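Local structure of Mgp-operon protein 3 (Mycoplasma pneumoniae, 6RJ1) at residues Q449-H452 with T453-Q457; A490-W493 with A494-E497. The protein is the cell-surface protein P40/P90 of a human pathogen, associated with cell adhesion, and probably takes part in attachment to sugars on host cells. All blocks are in the same frame, centred on the assembly; numbering follows the deposited sequence.

Interaction 1. Residues Q449-H452 with T453-Q457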
loop_
_atom_site.group_PDB
_atom_site.type_symbol
_atom_site.label_atom_id
_atom_site.label_comp_id
_atom_site.label_asym_id
_atom_site.label_seq_id
_atom_site.Cartn_x
_atom_site.Cartn_y
_atom_site.Cartn_z
ATOM N N GLN A 449 15.490 5.136 0.279
ATOM C CA GLN A 449 14.290 5.099 -0.558
ATOM C C GLN A 449 13.055 4.980 0.290
ATOM O O GLN A 449 12.054 5.611 -0.029
ATOM C CB GLN A 449 14.326 3.960 -1.587
ATOM C CG GLN A 449 15.550 3.932 -2.501
ATOM C CD GLN A 449 15.628 5.025 -3.537
ATOM O OE1 GLN A 449 14.862 6.002 -3.542
ATOM N NE2 GLN A 449 16.569 4.869 -4.450
ATOM N N LEU A 450 13.130 4.197 1.381
ATOM C CA LEU A 450 12.022 4.038 2.315
ATOM C C LEU A 450 11.786 5.347 3.073
ATOM O O LEU A 450 10.628 5.706 3.285
ATOM C CB LEU A 450 12.231 2.860 3.282
ATOM C CG LEU A 450 12.200 1.451 2.691
ATOM C CD1 LEU A 450 12.777 0.447 3.664
ATOM C CD2 LEU A 450 10.810 1.051 2.260
ATOM N N TYR A 451 12.858 6.091 3.427
ATOM C CA TYR A 451 12.671 7.376 4.098
ATOM C C TYR A 451 12.003 8.398 3.172
ATOM O O TYR A 451 10.989 8.992 3.551
ATOM C CB TYR A 451 13.970 7.932 4.720
ATOM C CG TYR A 451 13.755 9.287 5.369
ATOM C CD1 TYR A 451 13.188 9.394 6.639
ATOM C CD2 TYR A 451 14.025 10.466 4.675
ATOM C CE1 TYR A 451 12.924 10.637 7.210
ATOM C CE2 TYR A 451 13.757 11.713 5.235
ATOM C CZ TYR A 451 13.214 11.793 6.504
ATOM O OH TYR A 451 12.969 13.022 7.052
ATOM N N HIS A 452 12.571 8.592 1.962
ATOM C CA HIS A 452 12.072 9.529 0.949
ATOM C C HIS A 452 10.623 9.254 0.545
ATOM O O HIS A 452 9.843 10.196 0.448
ATOM C CB HIS A 452 12.992 9.536 -0.275
ATOM C CG HIS A 452 12.747 10.682 -1.201
ATOM N ND1 HIS A 452 12.001 10.528 -2.347
ATOM C CD2 HIS A 452 13.159 11.967 -1.116
ATOM C CE1 HIS A 452 11.989 11.713 -2.932
ATOM N NE2 HIS A 452 12.672 12.612 -2.224
ATOM N N THR A 453 10.252 7.976 0.344
ATOM C CA THR A 453 8.875 7.608 -0.007
ATOM C C THR A 453 7.912 7.702 1.200
ATOM O O THR A 453 6.735 7.965 0.995
ATOM C CB THR A 453 8.802 6.236 -0.713
ATOM O OG1 THR A 453 9.424 5.232 0.088
ATOM C CG2 THR A 453 9.405 6.251 -2.112
ATOM N N SER A 454 8.397 7.488 2.443
ATOM C CA SER A 454 7.550 7.543 3.647
ATOM C C SER A 454 7.029 8.954 3.995
ATOM O O SER A 454 6.041 9.083 4.727
ATOM C CB SER A 454 8.248 6.918 4.849
ATOM O OG SER A 454 9.380 7.667 5.259
ATOM N N THR A 455 7.689 10.000 3.476
ATOM C CA THR A 455 7.299 11.389 3.721
ATOM C C THR A 455 6.498 11.849 2.505
ATOM O O THR A 455 6.973 12.671 1.710
ATOM C CB THR A 455 8.542 12.230 4.055
ATOM O OG1 THR A 455 9.410 12.281 2.921
ATOM C CG2 THR A 455 9.305 11.696 5.256
ATOM N N ALA A 456 5.278 11.278 2.351
ATOM C CA ALA A 456 4.426 11.498 1.183
ATOM C C ALA A 456 3.075 12.195 1.434
ATOM O O ALA A 456 2.656 13.002 0.598
ATOM C CB ALA A 456 4.191 10.167 0.471
ATOM N N GLN A 457 2.368 11.849 2.525
ATOM C CA GLN A 457 1.031 12.403 2.787
ATOM C C GLN A 457 0.882 12.908 4.213
ATOM O O GLN A 457 1.347 12.242 5.135
ATOM C CB GLN A 457 -0.048 11.330 2.522
ATOM C CG GLN A 457 0.025 10.645 1.165
ATOM C CD GLN A 457 -1.070 9.631 1.015
ATOM O OE1 GLN A 457 -2.232 9.984 0.792
ATOM N NE2 GLN A 457 -0.722 8.350 1.129
#

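Interaction 2. Residues A490-W493 with A494-E497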
loop_
_atom_site.group_PDB
_atom_site.type_symbol
_atom_site.label_atom_id
_atom_site.label_comp_id
_atom_site.label_asym_id
_atom_site.label_seq_id
_atom_site.Cartn_x
_atom_site.Cartn_y
_atom_site.Cartn_z
ATOM N N ALA A 490 9.727 8.899 13.862
ATOM C CA ALA A 490 8.617 8.132 13.319
ATOM C C ALA A 490 8.273 6.965 14.242
ATOM O O ALA A 490 9.107 6.524 15.052
ATOM C CB ALA A 490 8.985 7.609 11.941
ATOM N N THR A 491 7.039 6.464 14.115
ATOM C CA THR A 491 6.531 5.294 14.830
ATOM C C THR A 491 6.590 4.135 13.842
ATOM O O THR A 491 6.161 4.289 12.702
ATOM C CB THR A 491 5.080 5.520 15.300
ATOM O OG1 THR A 491 4.971 6.794 15.934
ATOM C CG2 THR A 491 4.577 4.411 16.229
ATOM N N TRP A 492 7.114 2.981 14.279
ATOM C CA TRP A 492 7.198 1.778 13.450
ATOM C C TRP A 492 5.816 1.169 13.264
ATOM O O TRP A 492 5.067 1.069 14.238
ATOM C CB TRP A 492 8.097 0.738 14.127
ATOM C CG TRP A 492 9.540 1.118 14.181
ATOM C CD1 TRP A 492 10.208 1.661 15.238
ATOM C CD2 TRP A 492 10.504 0.950 13.137
ATOM N NE1 TRP A 492 11.530 1.846 14.915
ATOM C CE2 TRP A 492 11.740 1.426 13.626
ATOM C CE3 TRP A 492 10.446 0.437 11.830
ATOM C CZ2 TRP A 492 12.909 1.398 12.859
ATOM C CZ3 TRP A 492 11.601 0.427 11.065
ATOM C CH2 TRP A 492 12.815 0.899 11.581
ATOM N N TRP A 493 5.492 0.721 12.034
ATOM C CA TRP A 493 4.229 0.025 11.779
ATOM C C TRP A 493 4.213 -1.341 12.495
ATOM O O TRP A 493 3.161 -1.762 12.986
ATOM C CB TRP A 493 3.969 -0.150 10.281
ATOM C CG TRP A 493 3.314 1.032 9.631
ATOM C CD1 TRP A 493 3.805 1.772 8.598
ATOM C CD2 TRP A 493 2.038 1.600 9.964
ATOM N NE1 TRP A 493 2.916 2.762 8.258
ATOM C CE2 TRP A 493 1.819 2.679 9.079
ATOM C CE3 TRP A 493 1.044 1.289 10.918
ATOM C CZ2 TRP A 493 0.663 3.472 9.137
ATOM C CZ3 TRP A 493 -0.106 2.062 10.964
ATOM C CH2 TRP A 493 -0.285 3.148 10.092
ATOM N N ALA A 494 5.398 -1.994 12.594
ATOM C CA ALA A 494 5.605 -3.278 13.271
ATOM C C ALA A 494 5.327 -3.183 14.771
ATOM O O ALA A 494 5.130 -4.209 15.420
ATOM C CB ALA A 494 7.023 -3.782 13.027
ATOM N N LYS A 495 5.336 -1.957 15.321
ATOM C CA LYS A 495 5.049 -1.680 16.733
ATOM C C LYS A 495 3.634 -1.067 16.888
ATOM O O LYS A 495 3.263 -0.648 17.986
ATOM C CB LYS A 495 6.127 -0.779 17.346
ATOM C CG LYS A 495 7.402 -1.518 17.711
ATOM C CD LYS A 495 8.553 -0.581 18.064
ATOM C CE LYS A 495 8.545 -0.128 19.504
ATOM N NZ LYS A 495 9.853 0.462 19.910
ATOM N N THR A 496 2.846 -1.027 15.780
ATOM C CA THR A 496 1.470 -0.535 15.778
ATOM C C THR A 496 0.537 -1.700 15.467
ATOM O O THR A 496 0.389 -2.100 14.307
ATOM C CB THR A 496 1.277 0.670 14.844
ATOM O OG1 THR A 496 2.293 1.638 15.090
ATOM C CG2 THR A 496 -0.085 1.319 15.017
ATOM N N GLU A 497 -0.058 -2.266 16.526
ATOM C CA GLU A 497 -0.994 -3.376 16.456
ATOM C C GLU A 497 -2.357 -2.831 16.035
ATOM O O GLU A 497 -2.889 -1.911 16.660
ATOM C CB GLU A 497 -1.063 -4.099 17.809
ATOM C CG GLU A 497 -1.763 -5.450 17.789
ATOM C CD GLU A 497 -2.094 -5.964 19.180
ATOM O OE1 GLU A 497 -3.093 -5.492 19.771
ATOM O OE2 GLU A 497 -1.342 -6.830 19.685
#

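Interaction 1. Residues Q449-H452 with T453-Q457
Thr-453 turns back on Gln-449 across the last turn of helix 446-454, where hydroxyl side chains gather at the C-terminal end. Gln-449 O receives two bonds from this one residue: Thr-453 N, the helical donor, at 3.0 Å and Thr-453 OG1 at 2.7 Å, from opposite faces of the carbonyl plane. The hydroxyl reaches back because OG1 sits between the backbone N and carbonyl carbon (chi1 55°). Ser-454 grips two carbonyls, its N donating to Leu-450 O at 3.0 Å and its OG to Tyr-451 O at 2.7 Å; a small hydroxyl suits a place this close to the backbone. As the helix ends, the bond from Thr-455 N to Tyr-451 O is weak. Threonine at 455 also supplies a methyl for the tyrosine: Thr-455 CG2 lies over one face of the Tyr-451 ring, offset toward its rim and 4.1 Å from CZ. Beyond this shell, the chain enters edge strand 457-461 through a classic beta bulge, Ala-456 and Gln-457 both facing Met-468. His-452 ND1 is held by Gly-367 O. Thr-455 OG1 pairs with Ser-113 OG, while Tyr-451 OH bonds to both Leu-134 O and Ser-113 N.

Interaction 2. Residues A490-W493 with A494-E497
The indole of Trp-492 and the aliphatic chain of Lys-495 run obliquely to one another, Lys-495 CD approaching Trp-492 CD1 to 4.0 Å. A long lysine suits this position: its CB and CD lie against the tryptophan side chain, and a bend at chi3 (85°) precedes the amine, which Ser-719 O accepts. Trp-493 meets Thr-496 at a slant, its CE3 4.0 Å from Thr-496 CB and its CZ3 4.1 Å from Thr-496 CG2. The branched threonine serves two neighbours at once: CG2 stands anti to the backbone N and faces this indole, while OG1, beside the N, donates to Trp-492 O at 3.0 Å. These side chains ride on two overlapping beta turns, residues 492-495 and 493-496, which carry the chain from strand 487-492 of one mixed sheet to strand 496-498 of another. Lys-495 N closes the first on Trp-492 O at 3.2 Å and Thr-496 N the second on Trp-493 O at 2.9 Å; both donors stand above the carbonyl planes. Thr-496 OG1 comes to Trp-492 O from the face opposite Lys-495 N, and also bonds to Tyr-478 OH. Thr-491 crosses Thr-496 nearly at right angles, its CG2 methyl 3.8 Å from Thr-496 OG1.

Interactions 1 and 2 lie in series along the chain, with centres 15 Å apart and nearest atoms about 7 Å apart, so they do not touch. From 449-457 to 490-497 the chain runs through antiparallel neighbours 457-461, 464-468, 477-482 and 487-492, an up-and-down run consistent with the beta-propeller relationship of the family. Interaction 1 leads into 457-461, the outermost strand of these four in the mixed sheet, and interaction 2 leaves 487-492, which also pairs in parallel with 125-135. Trp-477 mediates between them: Leu-450 touches it, Ser-454 OG has a weak bond to its NE1, and the ring of Trp-492 meets it at about 90°. Trp-479 likewise packs against Ser-454 and Thr-455 as well as Ala-490.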